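Local coordinates for magnetosome membrane protein MamB, putative Co/Zn/Cd cation transporter. Cation diffusion facilitator family (Desulfamplus magnetovallimortis, PDB 6QFJ) that probably helps to move divalent metal cations across the magnetosome membrane as a cation diffusion facilitator, and is represented here by its C-terminal cytosolic domain, at residues Gln33-Glu38 with Val67-Thr72; Lys24-Arg29 with Phe37-Tyr42; Val43-Thr48 with Leu77-Glu82. One frame throughout, in Å; residues are numbered along the deposited sequence.

Contact 1: residues Gln33-Glu38 with Val67-Thr72; sequences QVLEFE and VDRKST
Leu-35 and Ser-71 form a parallel beta bridge, their CA atoms 4.6 Å apart, where strand 34-43 takes up its neighbour 71-79 at the far end of a beta-alpha-beta crossover through helix 49-66. Three backbone hydrogen bonds define the pairing: Leu-35 N to Lys-70 O, Thr-72 N to Leu-35 O and Phe-37 N to Thr-72 O, the last the shortest at 2.8 Å and nearly straight (171°). Leu-35 and Phe-37 lie on one face of the sheet, towards helix 2-15, and Val-67, just past helix 49-66, fills the corner beside them. Its two methyls divide the work: CG1, anti to the backbone N (chi1 -176°), meets Leu-35 CD1 at 3.9 Å, while CG2 approaches the Phe-37 ring obliquely, 3.8 Å from CZ. The Arg-69 guanidinium lays one face over Leu-35, whose CG sits 4.0 Å above its centre. At the guanidinium edge, NH1 gives a weak bond of 3.3 Å to Gln-33 O. On the face of Val-34 and Glu-36 aliphatic atoms meet: Val-34 CG2 rests on the Lys-70 chain, extended as far as CE, 3.9 Å from CD, and Glu-36 CG runs alongside Thr-72 CG2. Back on the Leu-35 side, the Ser-71 hydroxyl is hydrogen-bonded to Lys-64 of helix 49-66. Main-chain bonds thus set the register, Val-67 adds to the apolar cover that helices 2-15 and 49-66 give Leu-35 and Phe-37, and the arginine contributes chiefly a flat surface over Leu-35, its polar holds, to Gln-33 O and a long ion pair to Glu-30, being weak.

Contact 2: residues Lys24-Arg29 with Phe37-Tyr42; sequences KDIIAR and FEIDLY
Arg-29 and Glu-38 form a salt bridge across two antiparallel strands, NH2 standing 2.8 Å from OE1 with an N-H...O angle of 150°. The carboxylate oxygen lies near the guanidinium plane, but the nitrogen comes to OE1 from above the carboxylate, the two planes being 82° apart: a single-point grip. Arg-29 reaches it because its chain bends at chi3 (74°), bringing back a side chain that starts out away from the partner strand. With an alanine here in place of Glu-38 the carboxylate is gone, which would probably leave the Arg-29 guanidinium freer to swing, its long, weak pairing to Glu-36 remaining. Backbone bonds follow: Ile-27 N to Glu-38 O and Glu-38 N to Ile-27 O, both 2.8 Å. Further along, Asp-40 O receives both Lys-24 N and Asp-25 N from the same face of its plane, while Asp-40 N returns a bond to Asp-25 O. Two residues facing one make a classic beta bulge in the hairpin of strands 22-31 and 34-43. The Asp-40 carboxylate is salt-bridged to Arg-76 of strand 71-79. Beside the bulge, Lys-24 crosses Tyr-42 at about a right angle, its CB making an off-centre CH-pi contact 4.2 Å from the ring centroid and its CD lying 3.6 Å from OH. The face bearing Ile-26, Ala-28, Phe-37 and Ile-39 is apolar and is touched by helix 2-15. There Ile-26 CG2 and Ile-39 CD1 meet at 3.9 Å, the side chains parallel, and Ala-28 CB nestles obliquely against the Phe-37 ring, 3.7 Å from CE2.

Contact 3: residues Val43-Thr48 with Leu77-Glu82; sequences VPPDIT and LFAAQE
Leu-77 spreads its two methyls between Val-43 and Ile-47, making the small apolar centre where the end of strand 34-43 meets the end of strand 71-79. CD2 touches Val-43 CG1 at 4.1 Å and CD1 touches Ile-47 CD1 at 4.0 Å, and both partners cross the leucine at about a right angle. Ile-47 reaches back from the loop with CG1 held between its backbone N and carbonyl carbon (chi1 56°), a rotation that places CD1 against the leucine. Both methyl pairs are at van der Waals distance. A second apolar patch lies further along, where Pro-45 CB faces Ala-79 CB at 4.1 Å.

Between these patches runs the main chain. Val-43 N donates to Phe-78 O over 2.9 Å, the donor nearly along the C=O axis (C=O...N angle 171°). The carbonyl of the same valine accepts from Ala-80 N at 2.7 Å, here with the donor tilted 25° from the carbonyl plane. One residue therefore binds on both sides of Ala-79, the pattern of a parallel bridge between Val-43 and Ala-79. Ala-80 CB lies close to the accepting carbonyl.

At the outer, polar edge the Glu-82 chain bends at chi2 and brings OE1 to 3.5 Å from Pro-45 CG, a contact with the proline ring's CH surface and not a hydrogen bond. Phe-78 points the other way, where Lys-24 makes a cation-pi contact with its ring.

Past Val-43 the chain folds through a type I beta turn from Pro-44 to Ile-47, closed by Ile-47 N to Pro-44 O, and Thr-48 then N-caps helix 49-66: the strand-to-helix connection that opens a beta-alpha-beta crossover.

How the contacts relate
Strand 34-43 carries contacts 1 and 2 and reaches contact 3 only through its last residue, Val-43. Contacts 1 and 3 both use strand 71-79, at its two ends, contact 3 pairing it mainly with the loop before helix 49-66; their centres are about 27 Å apart. Contact 2, nearest the chain's centre, joins strands 22-31 and 34-43. Contacts 1 and 2 share Phe-37 and Glu-38, and a long, weak ion pair from Arg-29 to Glu-36 links them. A probable Leu-41 to Phe-78 backbone bond links contacts 2 and 3. Contacts 1 and 2 are partly buried under helices, whereas contact 3 is a surface contact with fewer bonds. Contact 2 alone carries a salt bridge between its segments.

Contact 1: residues Gln33-Glu38 with Val67-Thr72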
loop_
_atom_site.group_PDB
_atom_site.type_symbol
_atom_site.label_atom_id
_atom_site.label_comp_id
_atom_site.label_asym_id
_atom_site.label_seq_id
_atom_site.Cartn_x
_atom_site.Cartn_y
_atom_site.Cartn_z
ATOM N N GLN A 33 5.828 12.409 15.435
ATOM C CA GLN A 33 6.355 11.097 15.579
ATOM C C GLN A 33 5.540 10.073 14.759
ATOM O O GLN A 33 5.755 8.898 14.919
ATOM C CB GLN A 33 6.363 10.687 17.036
ATOM C CG GLN A 33 7.343 11.469 17.848
ATOM C CD GLN A 33 7.428 10.989 19.275
ATOM O OE1 GLN A 33 7.844 9.871 19.565
ATOM N NE2 GLN A 33 7.006 11.836 20.175
ATOM N N VAL A 34 4.529 10.517 14.020
ATOM C CA VAL A 34 3.664 9.632 13.262
ATOM C C VAL A 34 4.108 9.655 11.825
ATOM O O VAL A 34 4.229 10.704 11.250
ATOM C CB VAL A 34 2.116 9.963 13.296
ATOM C CG1 VAL A 34 1.379 8.860 12.558
ATOM C CG2 VAL A 34 1.589 10.019 14.719
ATOM N N LEU A 35 4.324 8.474 11.256
ATOM C CA LEU A 35 4.513 8.333 9.853
ATOM C C LEU A 35 3.191 8.122 9.117
ATOM O O LEU A 35 2.459 7.141 9.377
ATOM C CB LEU A 35 5.423 7.169 9.575
ATOM C CG LEU A 35 6.883 7.478 9.787
ATOM C CD1 LEU A 35 7.661 6.176 9.681
ATOM C CD2 LEU A 35 7.367 8.492 8.735
ATOM N N GLU A 36 2.914 9.012 8.183
ATOM C CA GLU A 36 1.726 8.924 7.329
ATOM C C GLU A 36 2.049 8.321 5.975
ATOM O O GLU A 36 2.891 8.839 5.243
ATOM C CB GLU A 36 1.105 10.291 7.121
ATOM C CG GLU A 36 0.309 10.710 8.351
ATOM C CD GLU A 36 -0.173 12.134 8.350
ATOM O OE1 GLU A 36 0.237 12.888 7.459
ATOM O OE2 GLU A 36 -0.934 12.460 9.279
ATOM N N PHE A 37 1.376 7.243 5.654
ATOM C CA PHE A 37 1.575 6.588 4.347
ATOM C C PHE A 37 0.335 6.722 3.481
ATOM O O PHE A 37 -0.798 6.573 3.973
ATOM C CB PHE A 37 1.885 5.130 4.511
ATOM C CG PHE A 37 3.224 4.879 5.111
ATOM C CD1 PHE A 37 3.362 4.780 6.499
ATOM C CD2 PHE A 37 4.311 4.658 4.312
ATOM C CE1 PHE A 37 4.579 4.542 7.042
ATOM C CE2 PHE A 37 5.553 4.409 4.883
ATOM C CZ PHE A 37 5.693 4.384 6.247
ATOM N N GLU A 38 0.551 7.072 2.213
ATOM C CA GLU A 38 -0.477 7.046 1.166
ATOM C C GLU A 38 -0.045 6.057 0.152
ATOM O O GLU A 38 1.038 6.204 -0.472
ATOM C CB GLU A 38 -0.656 8.423 0.523
ATOM C CG GLU A 38 -1.284 9.414 1.507
ATOM C CD GLU A 38 -1.253 10.849 1.040
ATOM O OE1 GLU A 38 -0.307 11.262 0.363
ATOM O OE2 GLU A 38 -2.177 11.569 1.394
ATOM N N VAL A 67 6.767 -1.154 9.795
ATOM C CA VAL A 67 7.108 0.080 10.487
ATOM C C VAL A 67 6.877 -0.059 11.989
ATOM O O VAL A 67 5.746 -0.241 12.437
ATOM C CB VAL A 67 6.212 1.213 9.899
ATOM C CG1 VAL A 67 6.558 2.524 10.492
ATOM C CG2 VAL A 67 6.316 1.286 8.387
ATOM N N ASP A 68 7.934 0.118 12.761
ATOM C CA ASP A 68 7.887 -0.060 14.202
ATOM C C ASP A 68 7.062 1.060 14.871
ATOM O O ASP A 68 6.228 0.824 15.763
ATOM C CB ASP A 68 9.310 -0.012 14.772
ATOM C CG ASP A 68 10.371 -0.598 13.808
ATOM O OD1 ASP A 68 10.600 0.008 12.724
ATOM O OD2 ASP A 68 10.972 -1.651 14.133
ATOM N N ARG A 69 7.277 2.272 14.400
ATOM C CA ARG A 69 6.610 3.448 14.948
ATOM C C ARG A 69 5.148 3.565 14.551
ATOM O O ARG A 69 4.654 2.890 13.631
ATOM C CB ARG A 69 7.301 4.708 14.431
ATOM C CG ARG A 69 8.546 4.381 13.616
ATOM C CD ARG A 69 9.465 5.597 13.385
ATOM N NE ARG A 69 8.778 6.861 13.488
ATOM C CZ ARG A 69 9.261 7.984 12.996
ATOM N NH1 ARG A 69 8.546 9.092 13.120
ATOM N NH2 ARG A 69 10.422 8.000 12.357
ATOM N N LYS A 70 4.491 4.469 15.219
ATOM C CA LYS A 70 3.105 4.756 14.959
ATOM C C LYS A 70 2.929 5.271 13.527
ATOM O O LYS A 70 3.719 6.101 13.044
ATOM C CB LYS A 70 2.559 5.794 15.950
ATOM C CG LYS A 70 1.072 6.040 15.768
ATOM C CD LYS A 70 0.427 6.969 16.779
ATOM C CE LYS A 70 -0.982 7.281 16.299
ATOM N NZ LYS A 70 -2.023 7.467 17.348
ATOM N N SER A 71 1.881 4.786 12.855
ATOM C CA SER A 71 1.600 5.116 11.502
ATOM C C SER A 71 0.118 5.266 11.237
ATOM O O SER A 71 -0.738 4.770 11.959
ATOM C CB SER A 71 2.191 4.094 10.540
ATOM O OG SER A 71 1.549 2.800 10.670
ATOM N N THR A 72 -0.147 6.016 10.178
ATOM C CA THR A 72 -1.430 6.148 9.592
ATOM C C THR A 72 -1.285 5.691 8.127
ATOM O O THR A 72 -0.287 5.971 7.502
ATOM C CB THR A 72 -1.874 7.626 9.649
ATOM O OG1 THR A 72 -2.684 7.780 10.815
ATOM C CG2 THR A 72 -2.629 8.058 8.480
#

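Contact 2: residues Lys24-Arg29 with Phe37-Tyr42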
loop_
_atom_site.group_PDB
_atom_site.type_symbol
_atom_site.label_atom_id
_atom_site.label_comp_id
_atom_site.label_asym_id
_atom_site.label_seq_id
_atom_site.Cartn_x
_atom_site.Cartn_y
_atom_site.Cartn_z
ATOM N N LYS A 24 1.054 1.594 -7.736
ATOM C CA LYS A 24 0.976 2.820 -8.502
ATOM C C LYS A 24 1.822 3.923 -7.876
ATOM O O LYS A 24 2.505 4.648 -8.571
ATOM C CB LYS A 24 -0.454 3.298 -8.566
ATOM C CG LYS A 24 -0.665 4.611 -9.311
ATOM C CD LYS A 24 -2.139 4.630 -9.558
ATOM C CE LYS A 24 -2.800 5.973 -9.477
ATOM N NZ LYS A 24 -2.840 6.542 -10.733
ATOM N N ASP A 25 1.772 4.045 -6.567
ATOM C CA ASP A 25 2.559 5.052 -5.862
ATOM C C ASP A 25 2.565 4.816 -4.384
ATOM O O ASP A 25 1.597 4.302 -3.808
ATOM C CB ASP A 25 1.995 6.428 -6.106
ATOM C CG ASP A 25 3.030 7.535 -5.948
ATOM O OD1 ASP A 25 4.277 7.317 -6.039
ATOM O OD2 ASP A 25 2.563 8.666 -5.697
ATOM N N ILE A 26 3.680 5.145 -3.764
ATOM C CA ILE A 26 3.834 5.094 -2.289
ATOM C C ILE A 26 4.373 6.427 -1.846
ATOM O O ILE A 26 5.437 6.857 -2.293
ATOM C CB ILE A 26 4.800 4.027 -1.834
ATOM C CG1 ILE A 26 4.318 2.647 -2.279
ATOM C CG2 ILE A 26 4.914 4.033 -0.299
ATOM C CD1 ILE A 26 5.203 1.482 -1.892
ATOM N N ILE A 27 3.633 7.101 -0.987
ATOM C CA ILE A 27 4.129 8.350 -0.397
ATOM C C ILE A 27 4.173 8.213 1.092
ATOM O O ILE A 27 3.288 7.592 1.677
ATOM C CB ILE A 27 3.220 9.532 -0.823
ATOM C CG1 ILE A 27 3.449 9.845 -2.307
ATOM C CG2 ILE A 27 3.518 10.807 -0.057
ATOM C CD1 ILE A 27 2.444 10.820 -2.877
ATOM N N ALA A 28 5.162 8.836 1.728
ATOM C CA ALA A 28 5.277 8.863 3.208
ATOM C C ALA A 28 5.669 10.235 3.692
ATOM O O ALA A 28 6.520 10.871 3.104
ATOM C CB ALA A 28 6.326 7.867 3.679
ATOM N N ARG A 29 5.080 10.684 4.793
ATOM C CA ARG A 29 5.595 11.873 5.427
ATOM C C ARG A 29 5.504 11.761 6.927
ATOM O O ARG A 29 4.761 10.939 7.472
ATOM C CB ARG A 29 4.865 13.120 4.950
ATOM C CG ARG A 29 3.446 13.231 5.421
ATOM C CD ARG A 29 2.739 14.410 4.772
ATOM N NE ARG A 29 2.428 14.117 3.397
ATOM C CZ ARG A 29 1.403 13.377 3.032
ATOM N NH1 ARG A 29 0.586 12.873 3.955
ATOM N NH2 ARG A 29 1.204 13.130 1.755
ATOM N N PHE A 37 1.376 7.243 5.654
ATOM C CA PHE A 37 1.575 6.588 4.347
ATOM C C PHE A 37 0.335 6.722 3.481
ATOM O O PHE A 37 -0.798 6.573 3.973
ATOM C CB PHE A 37 1.885 5.130 4.511
ATOM C CG PHE A 37 3.224 4.879 5.111
ATOM C CD1 PHE A 37 3.362 4.780 6.499
ATOM C CD2 PHE A 37 4.311 4.658 4.312
ATOM C CE1 PHE A 37 4.579 4.542 7.042
ATOM C CE2 PHE A 37 5.553 4.409 4.883
ATOM C CZ PHE A 37 5.693 4.384 6.247
ATOM N N GLU A 38 0.551 7.072 2.213
ATOM C CA GLU A 38 -0.477 7.046 1.166
ATOM C C GLU A 38 -0.045 6.057 0.152
ATOM O O GLU A 38 1.038 6.204 -0.472
ATOM C CB GLU A 38 -0.656 8.423 0.523
ATOM C CG GLU A 38 -1.284 9.414 1.507
ATOM C CD GLU A 38 -1.253 10.849 1.040
ATOM O OE1 GLU A 38 -0.307 11.262 0.363
ATOM O OE2 GLU A 38 -2.177 11.569 1.394
ATOM N N ILE A 39 -0.840 5.016 0.002
ATOM C CA ILE A 39 -0.505 3.926 -0.879
ATOM C C ILE A 39 -1.572 3.804 -1.974
ATOM O O ILE A 39 -2.789 3.576 -1.673
ATOM C CB ILE A 39 -0.408 2.613 -0.107
ATOM C CG1 ILE A 39 0.462 2.805 1.127
ATOM C CG2 ILE A 39 0.092 1.499 -1.022
ATOM C CD1 ILE A 39 1.810 2.176 1.148
ATOM N N ASP A 40 -1.128 3.947 -3.231
ATOM C CA ASP A 40 -1.981 3.736 -4.392
ATOM C C ASP A 40 -1.612 2.455 -5.097
ATOM O O ASP A 40 -0.449 2.256 -5.439
ATOM C CB ASP A 40 -1.868 4.950 -5.341
ATOM C CG ASP A 40 -2.401 6.223 -4.714
ATOM O OD1 ASP A 40 -3.081 6.145 -3.637
ATOM O OD2 ASP A 40 -2.090 7.313 -5.214
ATOM N N LEU A 41 -2.601 1.607 -5.347
ATOM C CA LEU A 41 -2.406 0.300 -5.994
ATOM C C LEU A 41 -3.303 0.055 -7.147
ATOM O O LEU A 41 -4.421 0.548 -7.186
ATOM C CB LEU A 41 -2.710 -0.809 -5.016
ATOM C CG LEU A 41 -1.964 -0.674 -3.668
ATOM C CD1 LEU A 41 -2.472 -1.660 -2.719
ATOM C CD2 LEU A 41 -0.494 -0.840 -3.874
ATOM N N TYR A 42 -2.798 -0.713 -8.123
ATOM C CA TYR A 42 -3.592 -1.251 -9.197
ATOM C C TYR A 42 -4.070 -2.583 -8.803
ATOM O O TYR A 42 -3.339 -3.390 -8.269
ATOM C CB TYR A 42 -2.732 -1.401 -10.520
ATOM C CG TYR A 42 -2.376 -0.103 -11.174
ATOM C CD1 TYR A 42 -3.361 0.709 -11.661
ATOM C CD2 TYR A 42 -1.071 0.369 -11.240
ATOM C CE1 TYR A 42 -3.070 1.913 -12.219
ATOM C CE2 TYR A 42 -0.743 1.580 -11.820
ATOM C CZ TYR A 42 -1.765 2.340 -12.313
ATOM O OH TYR A 42 -1.520 3.541 -12.908
#

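Contact 3: residues Val43-Thr48 with Leu77-Glu82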
loop_
_atom_site.group_PDB
_atom_site.type_symbol
_atom_site.label_atom_id
_atom_site.label_comp_id
_atom_site.label_asym_id
_atom_site.label_seq_id
_atom_site.Cartn_x
_atom_site.Cartn_y
_atom_site.Cartn_z
ATOM N N VAL A 43 -5.327 -2.850 -9.079
ATOM C CA VAL A 43 -5.930 -4.155 -8.811
ATOM C C VAL A 43 -6.783 -4.526 -10.021
ATOM O O VAL A 43 -7.082 -3.663 -10.868
ATOM C CB VAL A 43 -6.836 -4.094 -7.601
ATOM C CG1 VAL A 43 -6.012 -3.713 -6.378
ATOM C CG2 VAL A 43 -7.924 -3.051 -7.814
ATOM N N PRO A 44 -7.271 -5.772 -10.066
ATOM C CA PRO A 44 -8.020 -6.220 -11.245
ATOM C C PRO A 44 -9.262 -5.409 -11.326
ATOM O O PRO A 44 -9.894 -5.135 -10.278
ATOM C CB PRO A 44 -8.309 -7.699 -10.965
ATOM C CG PRO A 44 -7.171 -8.130 -10.090
ATOM C CD PRO A 44 -6.819 -6.881 -9.237
ATOM N N PRO A 45 -9.648 -4.992 -12.538
ATOM C CA PRO A 45 -10.829 -4.094 -12.685
ATOM C C PRO A 45 -12.145 -4.632 -12.173
ATOM O O PRO A 45 -13.042 -3.840 -11.861
ATOM C CB PRO A 45 -10.937 -3.860 -14.184
ATOM C CG PRO A 45 -9.649 -4.337 -14.792
ATOM C CD PRO A 45 -8.962 -5.251 -13.803
ATOM N N ASP A 46 -12.286 -5.950 -12.083
ATOM C CA ASP A 46 -13.517 -6.545 -11.647
ATOM C C ASP A 46 -13.570 -6.826 -10.127
ATOM O O ASP A 46 -14.447 -7.522 -9.679
ATOM C CB ASP A 46 -13.819 -7.844 -12.438
ATOM C CG ASP A 46 -12.740 -8.914 -12.302
ATOM O OD1 ASP A 46 -11.584 -8.595 -11.998
ATOM O OD2 ASP A 46 -13.054 -10.071 -12.606
ATOM N N ILE A 47 -12.667 -6.307 -9.313
ATOM C CA ILE A 47 -12.744 -6.695 -7.892
ATOM C C ILE A 47 -14.091 -6.195 -7.348
ATOM O O ILE A 47 -14.587 -5.177 -7.750
ATOM C CB ILE A 47 -11.598 -6.165 -7.020
ATOM C CG1 ILE A 47 -11.508 -4.662 -7.124
ATOM C CG2 ILE A 47 -10.300 -6.827 -7.443
ATOM C CD1 ILE A 47 -10.858 -4.015 -5.954
ATOM N N THR A 48 -14.625 -6.877 -6.366
ATOM C CA THR A 48 -15.850 -6.386 -5.682
ATOM C C THR A 48 -15.453 -5.439 -4.571
ATOM O O THR A 48 -14.265 -5.310 -4.200
ATOM C CB THR A 48 -16.573 -7.555 -5.007
ATOM O OG1 THR A 48 -15.659 -8.205 -4.105
ATOM C CG2 THR A 48 -17.092 -8.556 -6.054
ATOM N N LEU A 77 -7.397 2.277 -4.293
ATOM C CA LEU A 77 -7.336 1.180 -5.307
ATOM C C LEU A 77 -7.820 1.722 -6.677
ATOM O O LEU A 77 -8.861 2.399 -6.780
ATOM C CB LEU A 77 -8.204 0.025 -4.912
ATOM C CG LEU A 77 -7.959 -0.568 -3.512
ATOM C CD1 LEU A 77 -8.879 -1.742 -3.333
ATOM C CD2 LEU A 77 -6.550 -0.991 -3.363
ATOM N N PHE A 78 -7.030 1.408 -7.708
ATOM C CA PHE A 78 -7.317 1.784 -9.078
ATOM C C PHE A 78 -7.365 0.554 -9.957
ATOM O O PHE A 78 -6.641 -0.401 -9.743
ATOM C CB PHE A 78 -6.201 2.718 -9.562
ATOM C CG PHE A 78 -6.164 4.011 -8.851
ATOM C CD1 PHE A 78 -6.887 5.113 -9.289
ATOM C CD2 PHE A 78 -5.390 4.142 -7.721
ATOM C CE1 PHE A 78 -6.839 6.325 -8.598
ATOM C CE2 PHE A 78 -5.328 5.335 -7.033
ATOM C CZ PHE A 78 -6.041 6.452 -7.466
ATOM N N ALA A 79 -8.214 0.553 -10.977
ATOM C CA ALA A 79 -8.292 -0.549 -11.937
ATOM C C ALA A 79 -6.921 -0.675 -12.656
ATOM O O ALA A 79 -6.427 0.293 -13.238
ATOM C CB ALA A 79 -9.356 -0.285 -12.985
ATOM N N ALA A 80 -6.372 -1.864 -12.688
ATOM C CA ALA A 80 -5.189 -2.083 -13.582
ATOM C C ALA A 80 -5.519 -1.684 -15.021
ATOM O O ALA A 80 -6.658 -1.845 -15.516
ATOM C CB ALA A 80 -4.785 -3.520 -13.537
ATOM N N GLN A 81 -4.494 -1.230 -15.701
ATOM C CA GLN A 81 -4.601 -0.675 -17.030
ATOM C C GLN A 81 -4.549 -1.926 -17.935
ATOM O O GLN A 81 -3.653 -2.736 -17.759
ATOM C CB GLN A 81 -3.352 0.185 -17.298
ATOM C CG GLN A 81 -2.899 0.912 -16.027
ATOM C CD GLN A 81 -1.902 1.991 -16.273
ATOM O OE1 GLN A 81 -0.721 1.762 -16.115
ATOM N NE2 GLN A 81 -2.356 3.142 -16.687
ATOM N N GLU A 82 -5.514 -2.064 -18.816
ATOM C CA GLU A 82 -5.608 -3.159 -19.748
ATOM C C GLU A 82 -5.111 -2.750 -21.133
ATOM O O GLU A 82 -5.303 -1.625 -21.592
ATOM C CB GLU A 82 -7.081 -3.618 -19.885
ATOM C CG GLU A 82 -7.718 -4.235 -18.577
ATOM C CD GLU A 82 -8.403 -5.605 -18.741
ATOM O OE1 GLU A 82 -9.201 -5.984 -17.848
ATOM O OE2 GLU A 82 -8.156 -6.358 -19.729
#